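Local coordinates for protein alpha-Amylase (Thermotoga maritima, PDB 2B5D) that belongs to glycosyl hydrolase family 57, whose members carry an incomplete, seven-stranded relative of the TIM barrel as their main domain, at residues Q244-A249 against E351-W356; D322-K327 against F368-E373; D238-E243 against A331-D336. One frame throughout, in Å; residues are numbered along the deposited sequence.

How the interactions relate
Interactions 1 and 2 are buried and apolar, interaction 3 is a polar contact at the surface. Interaction 1 sets the loop after strand 233-236 against the short helix 352-356 that follows strand 343-349, through aromatic and aliphatic groups; interaction 2 packs helix 309-338 on helix 360-373 through leucines and a valine. Interaction 3 uses helix 309-338 again, nearer its end, and the same loop as interaction 1, nearer strand 233-236, but joins them by a salt bridge and a water. The contacts adjoin: Val-245 CG2 lies 3.9 Å from Phe-323 CE1, and Lys-327 NZ is 3.2 Å from Ser-241 OG, a probable hydrogen bond.

Interaction 1: residues Q244-A249 against E351-W356; sequences QVWSAA and ELFGHW
Phe-353 points the edge of its ring at the indole of Trp-246, a T-shaped pair with the six-membered ring of Trp-246 and the ring of Phe-353 inclined at 69° and their centroids 5.3 Å apart. With CG anti to the carbonyl carbon (chi1 -62°), Phe-353 brings CZ over the middle of the indole, 4.0 Å from Trp-246 CE2. Beside this pair, the CD1 methyl of Leu-352 reaches Trp-246 CB at 4.2 Å, so the base of the tryptophan side chain is touched as well as its ring. The other face of the indole is covered by Val-245 CG2, and the ring is thereby held between a methyl and an aromatic edge. Both segments follow parallel strands of the barrel-like sheet of the family 57 fold: 244-249 belongs to the loop after strand 233-236, while helix 352-356 comes shortly after strand 343-349. Phe-348, Phe-323 and Phe-363 also meet Trp-246, the first two edge-to-face, and extend the contact into an aromatic cluster. Trp-246 ends a short 3-10 segment, where Ser-247 N bonds to Gln-244 O at 3.0 Å. On the opposing side, Trp-356 N reaches back to Glu-351 O at 2.9 Å, closing a wide pi-type turn around the two touching residues. One shell further out, the carbonyl of Phe-353 is hydrogen-bonded by Thr-37 OG1 of helix 27-47.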
loop_
_atom_site.group_PDB
_atom_site.type_symbol
_atom_site.label_atom_id
_atom_site.label_comp_id
_atom_site.label_asym_id
_atom_site.label_seq_id
_atom_site.Cartn_x
_atom_site.Cartn_y
_atom_site.Cartn_z
ATOM N N GLN A 244 -11.824 -11.644 -30.195
ATOM C CA GLN A 244 -12.785 -10.580 -30.526
ATOM C C GLN A 244 -14.230 -11.016 -30.767
ATOM O O GLN A 244 -15.169 -10.330 -30.326
ATOM C CB GLN A 244 -12.272 -9.708 -31.655
ATOM C CG GLN A 244 -11.444 -8.595 -31.101
ATOM C CD GLN A 244 -10.868 -7.674 -32.134
ATOM O OE1 GLN A 244 -9.855 -7.978 -32.751
ATOM N NE2 GLN A 244 -11.475 -6.505 -32.283
ATOM N N VAL A 245 -14.448 -12.158 -31.396
ATOM C CA VAL A 245 -15.835 -12.616 -31.531
ATOM C C VAL A 245 -16.574 -12.839 -30.201
ATOM O O VAL A 245 -17.804 -12.773 -30.154
ATOM C CB VAL A 245 -16.036 -13.727 -32.609
ATOM C CG1 VAL A 245 -14.699 -14.317 -33.129
ATOM C CG2 VAL A 245 -17.028 -14.785 -32.180
ATOM N N TRP A 246 -15.816 -13.007 -29.111
ATOM C CA TRP A 246 -16.381 -13.180 -27.759
ATOM C C TRP A 246 -16.184 -12.002 -26.832
ATOM O O TRP A 246 -16.474 -12.092 -25.646
ATOM C CB TRP A 246 -15.791 -14.411 -27.122
ATOM C CG TRP A 246 -15.763 -15.511 -28.071
ATOM C CD1 TRP A 246 -14.669 -16.167 -28.508
ATOM C CD2 TRP A 246 -16.879 -16.053 -28.783
ATOM N NE1 TRP A 246 -15.024 -17.113 -29.437
ATOM C CE2 TRP A 246 -16.382 -17.069 -29.616
ATOM C CE3 TRP A 246 -18.253 -15.778 -28.796
ATOM C CZ2 TRP A 246 -17.209 -17.828 -30.450
ATOM C CZ3 TRP A 246 -19.072 -16.542 -29.614
ATOM C CH2 TRP A 246 -18.542 -17.553 -30.429
ATOM N N SER A 247 -15.678 -10.911 -27.390
ATOM C CA SER A 247 -15.508 -9.660 -26.716
ATOM C C SER A 247 -16.851 -9.048 -26.298
ATOM O O SER A 247 -17.790 -9.063 -27.078
ATOM C CB SER A 247 -14.818 -8.716 -27.694
ATOM O OG SER A 247 -14.570 -7.471 -27.096
ATOM N N ALA A 248 -16.938 -8.514 -25.078
ATOM C CA ALA A 248 -18.073 -7.705 -24.654
ATOM C C ALA A 248 -18.056 -6.324 -25.300
ATOM O O ALA A 248 -19.108 -5.708 -25.517
ATOM C CB ALA A 248 -18.075 -7.556 -23.145
ATOM N N ALA A 249 -16.863 -5.802 -25.557
ATOM C CA ALA A 249 -16.731 -4.507 -26.201
ATOM C C ALA A 249 -17.155 -4.521 -27.695
ATOM O O ALA A 249 -17.789 -3.541 -28.185
ATOM C CB ALA A 249 -15.321 -3.967 -26.028
ATOM N N GLU A 351 -14.022 -20.332 -19.437
ATOM C CA GLU A 351 -14.828 -19.497 -18.539
ATOM C C GLU A 351 -15.529 -18.375 -19.275
ATOM O O GLU A 351 -16.488 -17.783 -18.740
ATOM C CB GLU A 351 -13.988 -18.890 -17.407
ATOM C CG GLU A 351 -12.583 -18.386 -17.818
ATOM C CD GLU A 351 -11.490 -19.414 -17.437
ATOM O OE1 GLU A 351 -10.555 -19.051 -16.659
ATOM O OE2 GLU A 351 -11.593 -20.591 -17.894
ATOM N N LEU A 352 -15.036 -18.070 -20.486
ATOM C CA LEU A 352 -15.740 -17.200 -21.390
ATOM C C LEU A 352 -17.156 -17.753 -21.628
ATOM O O LEU A 352 -18.062 -16.980 -21.889
ATOM C CB LEU A 352 -14.985 -16.997 -22.717
ATOM C CG LEU A 352 -13.602 -16.292 -22.853
ATOM C CD1 LEU A 352 -13.181 -16.106 -24.334
ATOM C CD2 LEU A 352 -13.445 -14.959 -22.092
ATOM N N PHE A 353 -17.365 -19.068 -21.507
ATOM C CA PHE A 353 -18.694 -19.636 -21.781
ATOM C C PHE A 353 -19.395 -20.018 -20.496
ATOM O O PHE A 353 -19.092 -21.043 -19.871
ATOM C CB PHE A 353 -18.643 -20.818 -22.795
ATOM C CG PHE A 353 -18.114 -20.424 -24.156
ATOM C CD1 PHE A 353 -16.753 -20.573 -24.466
ATOM C CD2 PHE A 353 -18.954 -19.842 -25.108
ATOM C CE1 PHE A 353 -16.240 -20.168 -25.715
ATOM C CE2 PHE A 353 -18.455 -19.436 -26.365
ATOM C CZ PHE A 353 -17.090 -19.602 -26.664
ATOM N N GLY A 354 -20.349 -19.188 -20.092
ATOM C CA GLY A 354 -21.113 -19.462 -18.879
ATOM C C GLY A 354 -20.696 -18.581 -17.712
ATOM O O GLY A 354 -21.517 -18.289 -16.839
ATOM N N HIS A 355 -19.441 -18.146 -17.685
ATOM C CA HIS A 355 -18.989 -17.331 -16.580
ATOM C C HIS A 355 -18.882 -15.848 -16.917
ATOM O O HIS A 355 -19.636 -15.055 -16.363
ATOM C CB HIS A 355 -17.740 -17.897 -15.894
ATOM C CG HIS A 355 -17.326 -17.123 -14.677
ATOM N ND1 HIS A 355 -18.132 -17.005 -13.558
ATOM C CD2 HIS A 355 -16.214 -16.390 -14.424
ATOM C CE1 HIS A 355 -17.522 -16.243 -12.666
ATOM N NE2 HIS A 355 -16.362 -15.854 -13.170
ATOM N N TRP A 356 -17.973 -15.455 -17.803
ATOM C CA TRP A 356 -17.979 -14.078 -18.310
ATOM C C TRP A 356 -19.269 -13.767 -19.069
ATOM O O TRP A 356 -19.859 -12.699 -18.898
ATOM C CB TRP A 356 -16.759 -13.820 -19.199
ATOM C CG TRP A 356 -15.553 -13.740 -18.367
ATOM C CD1 TRP A 356 -14.587 -14.704 -18.195
ATOM C CD2 TRP A 356 -15.209 -12.652 -17.490
ATOM N NE1 TRP A 356 -13.642 -14.264 -17.282
ATOM C CE2 TRP A 356 -13.998 -13.010 -16.835
ATOM C CE3 TRP A 356 -15.805 -11.401 -17.202
ATOM C CZ2 TRP A 356 -13.367 -12.157 -15.913
ATOM C CZ3 TRP A 356 -15.181 -10.557 -16.295
ATOM C CH2 TRP A 356 -13.969 -10.938 -15.660
#

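Interaction 2: residues D322-K327 against F368-E373; sequences DFLHKK and FELVNE
Leu-324 lays its two methyls against Leu-370 and Val-371, CD2 on the former and CD1 on both, and the apolar part of the contact rests on this one side chain. CD2 of Leu-324 lies 4.0 Å from Leu-370 CG, while CD1 of Leu-324 approaches Val-371 CG2 at 4.1 Å. CD1 of Leu-324 also rests against the backbone, 3.8 Å from Leu-370 O in van der Waals contact. With CG of Leu-324 anti to the backbone N (chi1 176°), the branch is directed at the facing helix, and the side chain crosses that of Leu-370 at about a right angle. The backbones are close here, Leu-324 CA and Val-371 CA being 6.8 Å apart. The helices so joined, 309-338 and 360-373, precede strands 343-349 and 377-379, and thus belong to the alternating strand-helix layout of the barrel-like domain. Val-371 continues inward onto Leu-377, Leu-379 and Ile-5 of the sheet. Among aromatic contacts, one face of the Phe-323 ring is met near its rim by CG of Lys-327, and the ring also meets Phe-367. The ionic interaction lies within helix 309-338: Lys-326 NZ binds Asp-322 OD2 at 3.1 Å, one helical turn back, on the syn side of the carboxylate but 31° out of its plane. Asp-322 OD2 has a second partner in Tyr-252 OH, and Lys-326 makes a cation-pi contact with Phe-213 of the second subunit.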
loop_
_atom_site.group_PDB
_atom_site.type_symbol
_atom_site.label_atom_id
_atom_site.label_comp_id
_atom_site.label_asym_id
_atom_site.label_seq_id
_atom_site.Cartn_x
_atom_site.Cartn_y
_atom_site.Cartn_z
ATOM N N ASP A 322 -25.524 -16.376 -36.862
ATOM C CA ASP A 322 -24.486 -15.531 -37.418
ATOM C C ASP A 322 -23.165 -16.327 -37.532
ATOM O O ASP A 322 -22.528 -16.371 -38.583
ATOM C CB ASP A 322 -24.259 -14.305 -36.551
ATOM C CG ASP A 322 -23.516 -13.241 -37.271
ATOM O OD1 ASP A 322 -24.083 -12.713 -38.232
ATOM O OD2 ASP A 322 -22.381 -12.890 -36.906
ATOM N N PHE A 323 -22.756 -16.936 -36.431
ATOM C CA PHE A 323 -21.503 -17.624 -36.414
ATOM C C PHE A 323 -21.484 -18.811 -37.396
ATOM O O PHE A 323 -20.535 -18.917 -38.194
ATOM C CB PHE A 323 -21.086 -18.030 -34.993
ATOM C CG PHE A 323 -19.599 -18.208 -34.851
ATOM C CD1 PHE A 323 -18.745 -17.164 -35.181
ATOM C CD2 PHE A 323 -19.064 -19.418 -34.412
ATOM C CE1 PHE A 323 -17.398 -17.333 -35.094
ATOM C CE2 PHE A 323 -17.709 -19.594 -34.306
ATOM C CZ PHE A 323 -16.866 -18.552 -34.635
ATOM N N LEU A 324 -22.538 -19.640 -37.348
ATOM C CA LEU A 324 -22.786 -20.675 -38.358
ATOM C C LEU A 324 -22.613 -20.193 -39.797
ATOM O O LEU A 324 -21.813 -20.776 -40.560
ATOM C CB LEU A 324 -24.180 -21.258 -38.211
ATOM C CG LEU A 324 -24.612 -22.280 -39.276
ATOM C CD1 LEU A 324 -24.130 -23.701 -38.976
ATOM C CD2 LEU A 324 -26.140 -22.255 -39.434
ATOM N N HIS A 325 -23.323 -19.126 -40.174
ATOM C CA HIS A 325 -23.223 -18.611 -41.524
ATOM C C HIS A 325 -21.823 -18.135 -41.823
ATOM O O HIS A 325 -21.315 -18.379 -42.898
ATOM C CB HIS A 325 -24.344 -17.573 -41.864
ATOM C CG HIS A 325 -25.729 -18.122 -41.645
ATOM N ND1 HIS A 325 -26.805 -17.341 -41.268
ATOM C CD2 HIS A 325 -26.191 -19.401 -41.672
ATOM C CE1 HIS A 325 -27.867 -18.109 -41.086
ATOM N NE2 HIS A 325 -27.520 -19.364 -41.321
ATOM N N LYS A 326 -21.175 -17.469 -40.888
ATOM C CA LYS A 326 -19.737 -17.141 -41.087
ATOM C C LYS A 326 -18.796 -18.364 -41.299
ATOM O O LYS A 326 -17.878 -18.297 -42.098
ATOM C CB LYS A 326 -19.233 -16.280 -39.948
ATOM C CG LYS A 326 -19.841 -14.929 -40.012
ATOM C CD LYS A 326 -19.597 -14.109 -38.778
ATOM C CE LYS A 326 -19.380 -12.694 -39.218
ATOM N NZ LYS A 326 -20.692 -12.005 -39.304
ATOM N N LYS A 327 -19.062 -19.483 -40.631
ATOM C CA LYS A 327 -18.153 -20.653 -40.741
ATOM C C LYS A 327 -18.414 -21.443 -42.028
ATOM O O LYS A 327 -17.495 -22.077 -42.597
ATOM C CB LYS A 327 -18.280 -21.587 -39.521
ATOM C CG LYS A 327 -17.918 -20.973 -38.136
ATOM C CD LYS A 327 -16.497 -20.448 -38.082
ATOM C CE LYS A 327 -16.431 -19.003 -38.529
ATOM N NZ LYS A 327 -15.081 -18.381 -38.562
ATOM N N PHE A 368 -23.682 -26.075 -31.891
ATOM C CA PHE A 368 -23.439 -27.479 -32.201
ATOM C C PHE A 368 -24.601 -28.066 -32.982
ATOM O O PHE A 368 -24.386 -28.716 -34.009
ATOM C CB PHE A 368 -23.163 -28.312 -30.948
ATOM C CG PHE A 368 -21.802 -28.081 -30.344
ATOM C CD1 PHE A 368 -20.822 -27.353 -31.027
ATOM C CD2 PHE A 368 -21.484 -28.628 -29.104
ATOM C CE1 PHE A 368 -19.573 -27.165 -30.480
ATOM C CE2 PHE A 368 -20.222 -28.453 -28.549
ATOM C CZ PHE A 368 -19.267 -27.723 -29.237
ATOM N N GLU A 369 -25.820 -27.813 -32.517
ATOM C CA GLU A 369 -27.014 -28.369 -33.157
ATOM C C GLU A 369 -27.162 -27.868 -34.588
ATOM O O GLU A 369 -27.541 -28.622 -35.481
ATOM C CB GLU A 369 -28.279 -28.104 -32.323
ATOM C CG GLU A 369 -28.281 -28.845 -30.992
ATOM C CD GLU A 369 -29.438 -28.477 -30.059
ATOM O OE1 GLU A 369 -29.993 -27.336 -30.130
ATOM O OE2 GLU A 369 -29.801 -29.361 -29.241
ATOM N N LEU A 370 -26.836 -26.598 -34.797
ATOM C CA LEU A 370 -26.841 -25.990 -36.118
ATOM C C LEU A 370 -25.782 -26.587 -37.022
ATOM O O LEU A 370 -26.068 -26.884 -38.188
ATOM C CB LEU A 370 -26.635 -24.493 -35.990
ATOM C CG LEU A 370 -27.822 -23.520 -36.073
ATOM C CD1 LEU A 370 -29.206 -24.168 -35.941
ATOM C CD2 LEU A 370 -27.613 -22.440 -35.052
ATOM N N VAL A 371 -24.554 -26.765 -36.501
ATOM C CA VAL A 371 -23.482 -27.395 -37.285
ATOM C C VAL A 371 -23.864 -28.818 -37.625
ATOM O O VAL A 371 -23.652 -29.259 -38.746
ATOM C CB VAL A 371 -22.081 -27.327 -36.607
ATOM C CG1 VAL A 371 -21.120 -28.297 -37.256
ATOM C CG2 VAL A 371 -21.499 -25.925 -36.712
ATOM N N ASN A 372 -24.451 -29.518 -36.670
ATOM C CA ASN A 372 -24.964 -30.848 -36.907
ATOM C C ASN A 372 -25.943 -30.909 -38.120
ATOM O O ASN A 372 -25.841 -31.807 -38.945
ATOM C CB ASN A 372 -25.642 -31.392 -35.648
ATOM C CG ASN A 372 -24.657 -31.958 -34.615
ATOM O OD1 ASN A 372 -25.002 -32.069 -33.421
ATOM N ND2 ASN A 372 -23.450 -32.319 -35.048
ATOM N N GLU A 373 -26.870 -29.955 -38.222
ATOM C CA GLU A 373 -27.779 -29.885 -39.361
ATOM C C GLU A 373 -27.139 -29.404 -40.635
ATOM O O GLU A 373 -27.526 -29.857 -41.711
ATOM C CB GLU A 373 -29.026 -29.037 -39.062
ATOM C CG GLU A 373 -29.982 -29.689 -38.046
ATOM C CD GLU A 373 -29.952 -31.226 -38.113
ATOM O OE1 GLU A 373 -30.356 -31.803 -39.161
ATOM O OE2 GLU A 373 -29.504 -31.855 -37.115
#

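Interaction 3: residues D238-E243 against A331-D336; sequences DPESSE and ARRLMD
A surface salt bridge between Glu-240 and Arg-333 ties an Asx turn, in the loop that follows strand 233-236 of the barrel-like sheet, to helix 309-338. The two side chains extend toward each other from opposite directions, and the carboxylate of Glu-240 meets the edge of the Arg-333 guanidinium, the two planes being 28° apart. Despite this approach at the edge the grip is not bidentate, because NH2 of Arg-333 alone faces both oxygens. It makes a weak hydrogen bond to Glu-240 OE2 at 3.3 Å, bent to 129°, and lies 3.5 Å from Glu-240 OE1. A bend of the arginine chain at chi3 (82°) carries NH2 to that position, whereas the glutamate is extended beyond CG. Water 1 spans the same gap through two weak bonds, donating to Glu-240 OE1 at 2.9 Å and accepting from Arg-333 NH2 at 3.0 Å. Behind the glutamate, the turn is set by Asp-238: its OD1 accepts from Glu-240 N at 2.9 Å, from above the carboxylate plane, and its OD2 receives Ser-241 OG at 2.7 Å. Asp-238 is held further by Tyr-223 OH on OD1 and Gln-330 NE2 on OD2, the latter from helix 309-338 itself. Trp-212 of the second subunit packs on Glu-240, and Gln-217 of that subunit on Arg-333. A long, bent hydrogen bond within the salt bridge, with a bridging water, implies that attraction between charges, more than precise hydrogen-bond geometry, probably holds this pair, whereas the buried Asp-238 behind it is gripped at both oxygens.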
loop_
_atom_site.group_PDB
_atom_site.type_symbol
_atom_site.label_atom_id
_atom_site.label_comp_id
_atom_site.label_asym_id
_atom_site.label_seq_id
_atom_site.Cartn_x
_atom_site.Cartn_y
_atom_site.Cartn_z
ATOM N N ASP A 238 -7.240 -20.619 -35.938
ATOM C CA ASP A 238 -7.863 -19.765 -37.000
ATOM C C ASP A 238 -8.010 -18.357 -36.442
ATOM O O ASP A 238 -8.800 -18.133 -35.532
ATOM C CB ASP A 238 -9.248 -20.320 -37.432
ATOM C CG ASP A 238 -10.031 -19.351 -38.352
ATOM O OD1 ASP A 238 -9.456 -18.436 -39.012
ATOM O OD2 ASP A 238 -11.244 -19.540 -38.410
ATOM N N PRO A 239 -7.246 -17.414 -36.973
ATOM C CA PRO A 239 -7.254 -16.070 -36.421
ATOM C C PRO A 239 -8.574 -15.300 -36.760
ATOM O O PRO A 239 -8.842 -14.258 -36.167
ATOM C CB PRO A 239 -6.069 -15.397 -37.134
ATOM C CG PRO A 239 -5.938 -16.205 -38.482
ATOM C CD PRO A 239 -6.438 -17.547 -38.209
ATOM N N GLU A 240 -9.338 -15.799 -37.728
ATOM C CA GLU A 240 -10.671 -15.313 -38.033
ATOM C C GLU A 240 -11.659 -15.743 -36.976
ATOM O O GLU A 240 -12.722 -15.115 -36.850
ATOM C CB GLU A 240 -11.153 -15.809 -39.398
ATOM C CG GLU A 240 -10.331 -15.305 -40.519
ATOM C CD GLU A 240 -11.010 -15.504 -41.864
ATOM O OE1 GLU A 240 -10.337 -15.301 -42.896
ATOM O OE2 GLU A 240 -12.205 -15.858 -41.899
ATOM N N SER A 241 -11.341 -16.801 -36.223
ATOM C CA SER A 241 -12.170 -17.155 -35.077
ATOM C C SER A 241 -11.530 -16.686 -33.731
ATOM O O SER A 241 -11.633 -17.354 -32.728
ATOM C CB SER A 241 -12.512 -18.641 -35.061
ATOM O OG SER A 241 -12.962 -19.157 -36.317
ATOM N N SER A 242 -10.866 -15.527 -33.716
ATOM C CA SER A 242 -10.182 -15.006 -32.515
ATOM C C SER A 242 -11.073 -14.619 -31.330
ATOM O O SER A 242 -12.301 -14.615 -31.424
ATOM C CB SER A 242 -9.357 -13.759 -32.865
ATOM O OG SER A 242 -10.169 -12.561 -32.748
ATOM N N GLU A 243 -10.396 -14.260 -30.234
ATOM C CA GLU A 243 -10.940 -13.620 -29.004
ATOM C C GLU A 243 -12.006 -12.501 -29.190
ATOM O O GLU A 243 -12.960 -12.418 -28.417
ATOM C CB GLU A 243 -9.755 -13.027 -28.221
ATOM C CG GLU A 243 -8.661 -12.378 -29.141
ATOM C CD GLU A 243 -7.363 -13.237 -29.272
ATOM O OE1 GLU A 243 -6.819 -13.372 -30.402
ATOM O OE2 GLU A 243 -6.879 -13.752 -28.227
ATOM N N ALA A 331 -15.742 -22.045 -44.787
ATOM C CA ALA A 331 -15.540 -23.370 -45.293
ATOM C C ALA A 331 -15.609 -23.477 -46.822
ATOM O O ALA A 331 -14.704 -24.056 -47.463
ATOM C CB ALA A 331 -16.518 -24.359 -44.639
ATOM N N ARG A 332 -16.679 -22.920 -47.412
ATOM C CA ARG A 332 -16.923 -23.072 -48.832
ATOM C C ARG A 332 -15.824 -22.387 -49.609
ATOM O O ARG A 332 -15.288 -22.964 -50.563
ATOM C CB ARG A 332 -18.305 -22.513 -49.213
ATOM C CG ARG A 332 -19.501 -23.426 -48.844
ATOM C CD ARG A 332 -20.784 -22.899 -49.533
ATOM N NE ARG A 332 -20.933 -21.463 -49.254
ATOM C CZ ARG A 332 -21.745 -20.964 -48.325
ATOM N NH1 ARG A 332 -22.534 -21.781 -47.606
ATOM N NH2 ARG A 332 -21.780 -19.647 -48.136
ATOM N N ARG A 333 -15.478 -21.174 -49.197
ATOM C CA ARG A 333 -14.402 -20.423 -49.811
ATOM C C ARG A 333 -13.060 -21.204 -49.756
ATOM O O ARG A 333 -12.265 -21.163 -50.702
ATOM C CB ARG A 333 -14.273 -19.105 -49.058
ATOM C CG ARG A 333 -13.095 -18.234 -49.451
ATOM C CD ARG A 333 -13.106 -16.919 -48.682
ATOM N NE ARG A 333 -12.541 -16.989 -47.328
ATOM C CZ ARG A 333 -13.225 -16.809 -46.192
ATOM N NH1 ARG A 333 -14.547 -16.534 -46.205
ATOM N NH2 ARG A 333 -12.580 -16.887 -45.034
ATOM N N LEU A 334 -12.816 -21.890 -48.636
ATOM C CA LEU A 334 -11.564 -22.596 -48.395
ATOM C C LEU A 334 -11.499 -23.889 -49.185
ATOM O O LEU A 334 -10.479 -24.169 -49.758
ATOM C CB LEU A 334 -11.379 -22.905 -46.901
ATOM C CG LEU A 334 -10.447 -22.129 -45.950
ATOM C CD1 LEU A 334 -9.894 -20.828 -46.459
ATOM C CD2 LEU A 334 -11.124 -21.982 -44.570
ATOM N N MET A 335 -12.573 -24.683 -49.171
ATOM C CA MET A 335 -12.676 -25.882 -50.004
ATOM C C MET A 335 -12.375 -25.531 -51.466
ATOM O O MET A 335 -11.521 -26.163 -52.124
ATOM C CB MET A 335 -14.059 -26.529 -49.861
ATOM C CG MET A 335 -14.117 -27.544 -48.750
ATOM S SD MET A 335 -15.699 -28.256 -48.225
ATOM C CE MET A 335 -16.634 -26.779 -47.749
ATOM N N ASP A 336 -13.040 -24.492 -51.963
ATOM C CA ASP A 336 -12.850 -24.081 -53.336
ATOM C C ASP A 336 -11.395 -23.656 -53.634
ATOM O O ASP A 336 -10.883 -23.959 -54.708
ATOM C CB ASP A 336 -13.892 -23.024 -53.735
ATOM C CG ASP A 336 -13.553 -22.341 -55.066
ATOM O OD1 ASP A 336 -13.917 -22.881 -56.162
ATOM O OD2 ASP A 336 -12.912 -21.257 -55.004
HETATM O O HOH W 1 -10.274 -18.160 -43.585
#